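Local structure of tannase (Fusobacterium nucleatum subsp. nucleatum ATCC 25586, 6YQ4) at residues A[211-224]-A[264-276]. The protein hydrolyses gallotannins as a tannase, probably through the serine-hydrolase chemistry of its alpha/beta-hydrolase fold, and binds a magnesium ion. Sequence-based numbering, arbitrary orientation.
Sequences NLENADSAYEWMYN and ISNKLKTLFPIYL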
ATOM      1  N   ASN A 211      -2.472  -1.493  -8.609  1.00 17.82           N
ATOM      2  CA  ASN A 211      -2.861  -2.023  -9.912  1.00 20.49           C
ATOM      3  C   ASN A 211      -4.380  -1.965 -10.091  1.00 20.07           C
ATOM      4  O   ASN A 211      -4.999  -2.922 -10.579  1.00 18.44           O
ATOM      5  CB  ASN A 211      -2.352  -3.441 -10.065  1.00 18.27           C
ATOM      6  CG  ASN A 211      -2.054  -3.814 -11.490  1.00 21.73           C
ATOM      7  OD1 ASN A 211      -2.468  -3.125 -12.420  1.00 18.97           O
ATOM      8  ND2 ASN A 211      -1.287  -4.915 -11.673  1.00 23.76           N
ATOM      9  N   LEU A 212      -4.979  -0.824  -9.698  1.00 24.02           N
ATOM     10  CA  LEU A 212      -6.430  -0.763  -9.483  1.00 18.62           C
ATOM     11  C   LEU A 212      -7.215  -1.169 -10.726  1.00 20.80           C
ATOM     12  O   LEU A 212      -8.154  -1.968 -10.646  1.00 28.94           O
ATOM     13  CB  LEU A 212      -6.842   0.636  -9.027  1.00 22.33           C
ATOM     14  CG  LEU A 212      -6.296   0.888  -7.632  1.00 22.19           C
ATOM     15  CD1 LEU A 212      -6.614   2.285  -7.175  1.00 26.27           C
ATOM     16  CD2 LEU A 212      -6.844  -0.161  -6.699  1.00 17.71           C
ATOM     17  N   GLU A 213      -6.834  -0.649 -11.890  1.00 28.44           N
ATOM     18  CA  GLU A 213      -7.554  -0.991 -13.110  1.00 23.25           C
ATOM     19  C   GLU A 213      -7.428  -2.470 -13.494  1.00 29.06           C
ATOM     20  O   GLU A 213      -8.244  -2.945 -14.293  1.00 21.52           O
ATOM     21  CB  GLU A 213      -7.073  -0.093 -14.269  1.00 26.36           C
ATOM     22  CG  GLU A 213      -5.625  -0.298 -14.717  1.00 21.26           C
ATOM     23  CD  GLU A 213      -4.653   0.546 -13.921  1.00 33.82           C
ATOM     24  OE1 GLU A 213      -5.006   0.867 -12.763  1.00 22.19           O
ATOM     25  OE2 GLU A 213      -3.537   0.866 -14.428  1.00 29.22           O
ATOM     26  N   ASN A 214      -6.451  -3.223 -12.956  1.00 23.96           N
ATOM     27  CA  ASN A 214      -6.413  -4.668 -13.208  1.00 28.09           C
ATOM     28  C   ASN A 214      -6.847  -5.509 -12.014  1.00 29.03           C
ATOM     29  O   ASN A 214      -6.873  -6.742 -12.120  1.00 32.00           O
ATOM     30  CB  ASN A 214      -5.019  -5.127 -13.663  1.00 20.13           C
ATOM     31  CG  ASN A 214      -4.599  -4.493 -14.976  1.00 27.36           C
ATOM     32  OD1 ASN A 214      -5.200  -4.756 -16.017  1.00 30.47           O
ATOM     33  ND2 ASN A 214      -3.570  -3.641 -14.933  1.00 20.61           N
ATOM     34  N   ALA A 215      -7.196  -4.897 -10.887  1.00 27.13           N
ATOM     35  CA  ALA A 215      -7.532  -5.701  -9.715  1.00 22.64           C
ATOM     36  C   ALA A 215      -8.921  -6.351  -9.777  1.00 24.64           C
ATOM     37  O   ALA A 215      -9.177  -7.281  -8.999  1.00 22.90           O
ATOM     38  CB  ALA A 215      -7.400  -4.850  -8.461  1.00 18.31           C
ATOM     39  N   ASP A 216      -9.810  -5.917 -10.685  1.00 20.29           N
ATOM     40  CA  ASP A 216     -11.119  -6.565 -10.831  1.00 22.72           C
ATOM     41  C   ASP A 216     -11.023  -7.940 -11.496  1.00 27.90           C
ATOM     42  O   ASP A 216     -11.652  -8.903 -11.038  1.00 28.24           O
ATOM     43  CB  ASP A 216     -12.061  -5.674 -11.636  1.00 27.65           C
ATOM     44  CG  ASP A 216     -12.613  -4.529 -10.819  1.00 40.66           C
ATOM     45  OD1 ASP A 216     -12.950  -4.752  -9.626  1.00 37.21           O
ATOM     46  OD2 ASP A 216     -12.700  -3.409 -11.372  1.00 41.57           O
ATOM     47  N   SER A 217     -10.320  -8.032 -12.632  1.00 21.85           N
ATOM     48  CA  SER A 217     -10.152  -9.326 -13.289  1.00 28.67           C
ATOM     49  C   SER A 217      -9.372 -10.292 -12.411  1.00 27.82           C
ATOM     50  O   SER A 217      -9.682 -11.489 -12.361  1.00 32.08           O
ATOM     51  CB  SER A 217      -9.448  -9.156 -14.638  1.00 29.36           C
ATOM     52  OG  SER A 217      -8.180  -8.538 -14.464  1.00 31.73           O
ATOM     53  N   ALA A 218      -8.349  -9.798 -11.720  1.00 21.02           N
ATOM     54  CA  ALA A 218      -7.568 -10.680 -10.869  1.00 25.93           C
ATOM     55  C   ALA A 218      -8.416 -11.214  -9.727  1.00 24.90           C
ATOM     56  O   ALA A 218      -8.293 -12.387  -9.344  1.00 25.50           O
ATOM     57  CB  ALA A 218      -6.329  -9.951 -10.345  1.00 21.48           C
ATOM     58  N   TYR A 219      -9.310 -10.381  -9.194  1.00 25.51           N
ATOM     59  CA  TYR A 219     -10.130 -10.800  -8.056  1.00 20.71           C
ATOM     60  C   TYR A 219     -11.144 -11.864  -8.460  1.00 21.77           C
ATOM     61  O   TYR A 219     -11.436 -12.775  -7.681  1.00 28.73           O
ATOM     62  CB  TYR A 219     -10.832  -9.586  -7.463  1.00 20.42           C
ATOM     63  CG  TYR A 219     -11.356  -9.781  -6.051  1.00 23.41           C
ATOM     64  CD1 TYR A 219     -12.656 -10.220  -5.836  1.00 21.24           C
ATOM     65  CD2 TYR A 219     -10.546  -9.565  -4.946  1.00 19.72           C
ATOM     66  CE1 TYR A 219     -13.153 -10.398  -4.540  1.00 21.39           C
ATOM     67  CE2 TYR A 219     -11.026  -9.736  -3.647  1.00 32.49           C
ATOM     68  CZ  TYR A 219     -12.344 -10.152  -3.455  1.00 34.07           C
ATOM     69  OH  TYR A 219     -12.853 -10.335  -2.186  1.00 31.93           O
ATOM     70  N   GLU A 220     -11.659 -11.786  -9.680  1.00 22.42           N
ATOM     71  CA  GLU A 220     -12.594 -12.781 -10.174  1.00 23.59           C
ATOM     72  C   GLU A 220     -11.892 -14.028 -10.693  1.00 34.10           C
ATOM     73  O   GLU A 220     -12.434 -15.127 -10.585  1.00 36.55           O
ATOM     74  CB  GLU A 220     -13.461 -12.141 -11.259  1.00 26.28           C
ATOM     75  CG  GLU A 220     -14.352 -11.030 -10.692  1.00 24.77           C
ATOM     76  CD  GLU A 220     -15.033 -11.458  -9.396  1.00 30.31           C
ATOM     77  OE1 GLU A 220     -15.084 -10.647  -8.454  1.00 27.48           O
ATOM     78  OE2 GLU A 220     -15.525 -12.613  -9.318  1.00 39.23           O
ATOM     79  N   TRP A 221     -10.703 -13.882 -11.275  1.00 36.49           N
ATOM     80  CA  TRP A 221      -9.876 -15.048 -11.544  1.00 35.65           C
ATOM     81  C   TRP A 221      -9.686 -15.888 -10.280  1.00 31.76           C
ATOM     82  O   TRP A 221      -9.967 -17.090 -10.269  1.00 31.32           O
ATOM     83  CB  TRP A 221      -8.533 -14.605 -12.121  1.00 38.61           C
ATOM     84  CG  TRP A 221      -7.614 -15.746 -12.298  1.00 30.73           C
ATOM     85  CD1 TRP A 221      -7.691 -16.722 -13.240  1.00 31.27           C
ATOM     86  CD2 TRP A 221      -6.488 -16.055 -11.483  1.00 28.10           C
ATOM     87  NE1 TRP A 221      -6.674 -17.631 -13.068  1.00 25.38           N
ATOM     88  CE2 TRP A 221      -5.924 -17.246 -11.988  1.00 24.43           C
ATOM     89  CE3 TRP A 221      -5.920 -15.462 -10.354  1.00 22.53           C
ATOM     90  CZ2 TRP A 221      -4.800 -17.833 -11.423  1.00 24.44           C
ATOM     91  CZ3 TRP A 221      -4.800 -16.051  -9.797  1.00 32.73           C
ATOM     92  CH2 TRP A 221      -4.251 -17.221 -10.333  1.00 30.24           C
ATOM     93  N   MET A 222      -9.260 -15.255  -9.189  1.00 23.00           N
ATOM     94  CA  MET A 222      -9.147 -15.966  -7.918  1.00 25.98           C
ATOM     95  C   MET A 222     -10.499 -16.482  -7.402  1.00 32.27           C
ATOM     96  O   MET A 222     -10.626 -17.657  -7.041  1.00 39.75           O
ATOM     97  CB  MET A 222      -8.493 -15.060  -6.887  1.00 28.73           C
ATOM     98  CG  MET A 222      -7.821 -15.831  -5.772  1.00 39.84           C
ATOM     99  SD  MET A 222      -6.307 -15.078  -5.177  1.00 41.10           S
ATOM    100  CE  MET A 222      -5.433 -15.012  -6.706  1.00 49.62           C
ATOM    101  N   TYR A 223     -11.528 -15.633  -7.348  1.00 32.61           N
ATOM    102  CA  TYR A 223     -12.690 -15.939  -6.519  1.00 24.41           C
ATOM    103  C   TYR A 223     -13.968 -16.250  -7.303  1.00 32.62           C
ATOM    104  O   TYR A 223     -15.055 -16.285  -6.714  1.00 37.53           O
ATOM    105  CB  TYR A 223     -12.918 -14.792  -5.530  1.00 23.62           C
ATOM    106  CG  TYR A 223     -11.833 -14.727  -4.502  1.00 24.07           C
ATOM    107  CD1 TYR A 223     -10.911 -13.690  -4.507  1.00 21.76           C
ATOM    108  CD2 TYR A 223     -11.688 -15.734  -3.549  1.00 28.07           C
ATOM    109  CE1 TYR A 223      -9.879 -13.644  -3.587  1.00 22.18           C
ATOM    110  CE2 TYR A 223     -10.627 -15.699  -2.622  1.00 30.02           C
ATOM    111  CZ  TYR A 223      -9.740 -14.649  -2.654  1.00 21.72           C
ATOM    112  OH  TYR A 223      -8.711 -14.580  -1.749  1.00 30.95           O
ATOM    113  N   ASN A 224     -13.873 -16.482  -8.608  1.00 32.98           N
ATOM    114  CA  ASN A 224     -15.029 -16.945  -9.360  1.00 37.91           C
ATOM    115  C   ASN A 224     -15.557 -18.251  -8.774  1.00 41.02           C
ATOM    116  O   ASN A 224     -14.791 -19.163  -8.448  1.00 40.44           O
ATOM    117  CB  ASN A 224     -14.647 -17.149 -10.826  1.00 41.96           C
ATOM    118  CG  ASN A 224     -15.825 -17.488 -11.691  1.00 37.99           C
ATOM    119  OD1 ASN A 224     -15.918 -18.590 -12.222  1.00 44.05           O
ATOM    120  ND2 ASN A 224     -16.730 -16.535 -11.855  1.00 29.29           N
ATOM    121  N   ILE A 264     -21.122 -11.173 -14.362  1.00 27.43           N
ATOM    122  CA  ILE A 264     -20.027 -10.203 -14.386  1.00 38.17           C
ATOM    123  C   ILE A 264     -18.727 -10.854 -13.923  1.00 34.97           C
ATOM    124  O   ILE A 264     -17.661 -10.644 -14.513  1.00 34.97           O
ATOM    125  CB  ILE A 264     -20.390  -8.975 -13.526  1.00 29.81           C
ATOM    126  CG1 ILE A 264     -21.472  -8.140 -14.209  1.00 37.47           C
ATOM    127  CG2 ILE A 264     -19.176  -8.126 -13.241  1.00 28.47           C
ATOM    128  CD1 ILE A 264     -22.236  -7.273 -13.243  1.00 42.93           C
ATOM    129  N   SER A 265     -18.800 -11.666 -12.872  1.00 28.30           N
ATOM    130  CA  SER A 265     -17.613 -12.348 -12.398  1.00 31.21           C
ATOM    131  C   SER A 265     -17.114 -13.366 -13.431  1.00 30.73           C
ATOM    132  O   SER A 265     -15.909 -13.476 -13.658  1.00 28.02           O
ATOM    133  CB  SER A 265     -17.904 -12.995 -11.047  1.00 30.01           C
ATOM    134  OG  SER A 265     -17.118 -14.157 -10.840  1.00 28.27           O
ATOM    135  N   ASN A 266     -18.019 -14.084 -14.100  1.00 35.64           N
ATOM    136  CA  ASN A 266     -17.605 -14.935 -15.217  1.00 35.99           C
ATOM    137  C   ASN A 266     -16.815 -14.136 -16.255  1.00 41.62           C
ATOM    138  O   ASN A 266     -15.721 -14.540 -16.670  1.00 41.55           O
ATOM    139  CB  ASN A 266     -18.824 -15.593 -15.876  1.00 30.45           C
ATOM    140  CG  ASN A 266     -19.491 -16.628 -14.978  1.00 30.76           C
ATOM    141  OD1 ASN A 266     -18.966 -16.985 -13.924  1.00 43.04           O
ATOM    142  ND2 ASN A 266     -20.641 -17.127 -15.400  1.00 32.67           N
ATOM    143  N   LYS A 267     -17.350 -12.986 -16.673  1.00 34.94           N
ATOM    144  CA  LYS A 267     -16.705 -12.211 -17.726  1.00 35.18           C
ATOM    145  C   LYS A 267     -15.382 -11.626 -17.252  1.00 37.10           C
ATOM    146  O   LYS A 267     -14.393 -11.646 -17.995  1.00 43.93           O
ATOM    147  CB  LYS A 267     -17.655 -11.116 -18.214  1.00 46.09           C
ATOM    148  CG  LYS A 267     -17.301 -10.431 -19.545  1.00 59.54           C
ATOM    149  CD  LYS A 267     -17.013 -11.401 -20.700  1.00 66.00           C
ATOM    150  CE  LYS A 267     -18.277 -11.952 -21.347  1.00 74.65           C
ATOM    151  NZ  LYS A 267     -17.948 -13.082 -22.277  1.00 81.30           N
ATOM    152  N   LEU A 268     -15.331 -11.129 -16.011  1.00 33.71           N
ATOM    153  CA  LEU A 268     -14.091 -10.552 -15.492  1.00 29.23           C
ATOM    154  C   LEU A 268     -12.973 -11.584 -15.405  1.00 30.73           C
ATOM    155  O   LEU A 268     -11.809 -11.263 -15.685  1.00 28.23           O
ATOM    156  CB  LEU A 268     -14.325  -9.943 -14.118  1.00 25.49           C
ATOM    157  CG  LEU A 268     -14.960  -8.562 -14.126  1.00 29.92           C
ATOM    158  CD1 LEU A 268     -15.439  -8.153 -12.719  1.00 27.13           C
ATOM    159  CD2 LEU A 268     -13.987  -7.575 -14.715  1.00 25.58           C
ATOM    160  N   LYS A 269     -13.296 -12.814 -14.984  1.00 29.57           N
ATOM    161  CA  LYS A 269     -12.278 -13.863 -14.916  1.00 28.08           C
ATOM    162  C   LYS A 269     -11.646 -14.086 -16.275  1.00 26.93           C
ATOM    163  O   LYS A 269     -10.419 -14.090 -16.413  1.00 30.59           O
ATOM    164  CB  LYS A 269     -12.881 -15.169 -14.411  1.00 24.95           C
ATOM    165  CG  LYS A 269     -11.827 -16.255 -14.262  1.00 25.46           C
ATOM    166  CD  LYS A 269     -12.423 -17.619 -14.030  1.00 26.94           C
ATOM    167  CE  LYS A 269     -11.373 -18.599 -13.539  1.00 27.34           C
ATOM    168  NZ  LYS A 269     -11.895 -20.004 -13.329  1.00 31.76           N
ATOM    169  N   THR A 270     -12.485 -14.273 -17.290  1.00 27.55           N
ATOM    170  CA  THR A 270     -12.123 -14.402 -18.693  1.00 31.10           C
ATOM    171  C   THR A 270     -11.049 -13.415 -19.145  1.00 33.54           C
ATOM    172  O   THR A 270     -10.239 -13.748 -20.013  1.00 37.06           O
ATOM    173  CB  THR A 270     -13.404 -14.249 -19.518  1.00 31.52           C
ATOM    174  OG1 THR A 270     -14.108 -15.492 -19.519  1.00 43.19           O
ATOM    175  CG2 THR A 270     -13.137 -13.831 -20.931  1.00 33.65           C
ATOM    176  N   LEU A 271     -11.012 -12.218 -18.533  1.00 37.74           N
ATOM    177  CA  LEU A 271     -10.147 -11.115 -18.954  1.00 35.65           C
ATOM    178  C   LEU A 271      -8.760 -11.111 -18.302  1.00 33.90           C
ATOM    179  O   LEU A 271      -7.860 -10.426 -18.804  1.00 33.94           O
ATOM    180  CB  LEU A 271     -10.829  -9.781 -18.652  1.00 39.17           C
ATOM    181  CG  LEU A 271     -11.722  -9.185 -19.750  1.00 44.64           C
ATOM    182  CD1 LEU A 271     -12.768 -10.168 -20.239  1.00 46.72           C
ATOM    183  CD2 LEU A 271     -12.381  -7.937 -19.241  1.00 41.33           C
ATOM    184  N   PHE A 272      -8.560 -11.826 -17.202  1.00 24.20           N
ATOM    185  CA  PHE A 272      -7.269 -11.772 -16.520  1.00 28.09           C
ATOM    186  C   PHE A 272      -6.117 -12.434 -17.299  1.00 31.33           C
ATOM    187  O   PHE A 272      -5.016 -11.869 -17.337  1.00 32.32           O
ATOM    188  CB  PHE A 272      -7.396 -12.402 -15.135  1.00 25.93           C
ATOM    189  CG  PHE A 272      -6.163 -12.255 -14.279  1.00 24.69           C
ATOM    190  CD1 PHE A 272      -5.693 -10.991 -13.913  1.00 19.56           C
ATOM    191  CD2 PHE A 272      -5.466 -13.389 -13.840  1.00 21.36           C
ATOM    192  CE1 PHE A 272      -4.549 -10.861 -13.111  1.00 18.79           C
ATOM    193  CE2 PHE A 272      -4.333 -13.263 -13.037  1.00 20.44           C
ATOM    194  CZ  PHE A 272      -3.875 -11.997 -12.674  1.00 19.24           C
ATOM    195  N   PRO A 273      -6.309 -13.606 -17.931  1.00 26.03           N
ATOM    196  CA  PRO A 273      -5.194 -14.204 -18.690  1.00 31.82           C
ATOM    197  C   PRO A 273      -4.648 -13.321 -19.798  1.00 35.43           C
ATOM    198  O   PRO A 273      -3.435 -13.333 -20.043  1.00 37.04           O
ATOM    199  CB  PRO A 273      -5.807 -15.500 -19.245  1.00 33.03           C
ATOM    200  CG  PRO A 273      -6.872 -15.856 -18.258  1.00 28.70           C
ATOM    201  CD  PRO A 273      -7.473 -14.518 -17.897  1.00 28.97           C
ATOM    202  N   ILE A 274      -5.505 -12.569 -20.493  1.00 35.73           N
ATOM    203  CA  ILE A 274      -5.002 -11.661 -21.517  1.00 35.67           C
ATOM    204  C   ILE A 274      -4.081 -10.632 -20.881  1.00 32.43           C
ATOM    205  O   ILE A 274      -3.055 -10.247 -21.459  1.00 35.56           O
ATOM    206  CB  ILE A 274      -6.158 -10.982 -22.277  1.00 43.20           C
ATOM    207  CG1 ILE A 274      -7.390 -11.908 -22.387  1.00 47.73           C
ATOM    208  CG2 ILE A 274      -5.668 -10.527 -23.642  1.00 35.43           C
ATOM    209  CD1 ILE A 274      -8.665 -11.260 -22.999  1.00 39.33           C
ATOM    210  N   TYR A 275      -4.411 -10.188 -19.668  1.00 27.13           N
ATOM    211  CA  TYR A 275      -3.592  -9.155 -19.050  1.00 27.96           C
ATOM    212  C   TYR A 275      -2.314  -9.746 -18.473  1.00 29.24           C
ATOM    213  O   TYR A 275      -1.216  -9.252 -18.747  1.00 24.04           O
ATOM    214  CB  TYR A 275      -4.363  -8.408 -17.969  1.00 22.74           C
ATOM    215  CG  TYR A 275      -3.432  -7.600 -17.068  1.00 31.48           C
ATOM    216  CD1 TYR A 275      -2.719  -6.496 -17.567  1.00 27.58           C
ATOM    217  CD2 TYR A 275      -3.237  -7.959 -15.729  1.00 23.52           C
ATOM    218  CE1 TYR A 275      -1.867  -5.759 -16.748  1.00 20.39           C
ATOM    219  CE2 TYR A 275      -2.383  -7.243 -14.907  1.00 18.73           C
ATOM    220  CZ  TYR A 275      -1.705  -6.146 -15.410  1.00 29.14           C
ATOM    221  OH  TYR A 275      -0.847  -5.469 -14.574  1.00 22.31           O
ATOM    222  N   LEU A 276      -2.441 -10.807 -17.681  1.00 28.92           N
ATOM    223  CA  LEU A 276      -1.267 -11.405 -17.068  1.00 26.77           C
ATOM    224  C   LEU A 276      -0.232 -11.824 -18.109  1.00 31.34           C
ATOM    225  O   LEU A 276       0.964 -11.569 -17.930  1.00 35.59           O
ATOM    226  CB  LEU A 276      -1.668 -12.593 -16.207  1.00 30.92           C
ATOM    227  CG  LEU A 276      -0.411 -13.151 -15.539  1.00 34.32           C
ATOM    228  CD1 LEU A 276      -0.551 -13.043 -14.025  1.00 35.27           C
ATOM    229  CD2 LEU A 276      -0.100 -14.591 -15.994  1.00 30.02           C
TER
HETATM  230  O   HOH W   1     -11.706 -19.178 -10.434  1.00 27.93           O
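The side-chain amide of N214 lies flat over one face of the Y275 ring, the two planes only 13° apart, with CG above the ring centre and CB making a CH-pi contact. N214 ND2 sits 3.2 Å from Y275 CZ without bonding to the hydroxyl; it donates instead to N211 OD1 at 2.8 Å, which fixes the rotation of the stacked amide. N211 ND2 in turn reaches Y275 OH at 3.0 Å in a nearly straight bond, its amide steeply inclined to the ring. F272 is enclosed on both faces, by A218 CA on one and L276 CB on the other, while S217 OG lies at its edge. A chi1 of -173°, which sets CG opposite the backbone N, carries the F272 ring against helix 212-223, where F272 CD2 approaches W221 CG at 3.5 Å over a face of the indole, the rings meeting obliquely. W221 NE1 donates to G295 O, outside the pair. Near the closest approach of the helices, S217 CB packs against L268 O at 3.3 Å, and E220 CG packs across L268 CB. At the far end, S265 OG donates to E220 OE2 at 2.7 Å and accepts from N224 ND2, which also donates to N266 OD1 at 3.1 Å in the plane of the N266 carbonyl. A water joins W221 O to K269 NZ, the latter bond weak. The helices cross at -109°, their axes 7.2 Å apart, away from the magnesium site; W221 and L276 also touch helix 298-316, and F272 helix 450-461. Because E220 OE2 also forms a salt bridge with R349, its negative charge is probably stabilised, and the S265 hydroxyl, engaged as both donor and acceptor, links that carboxylate to the N224 amide.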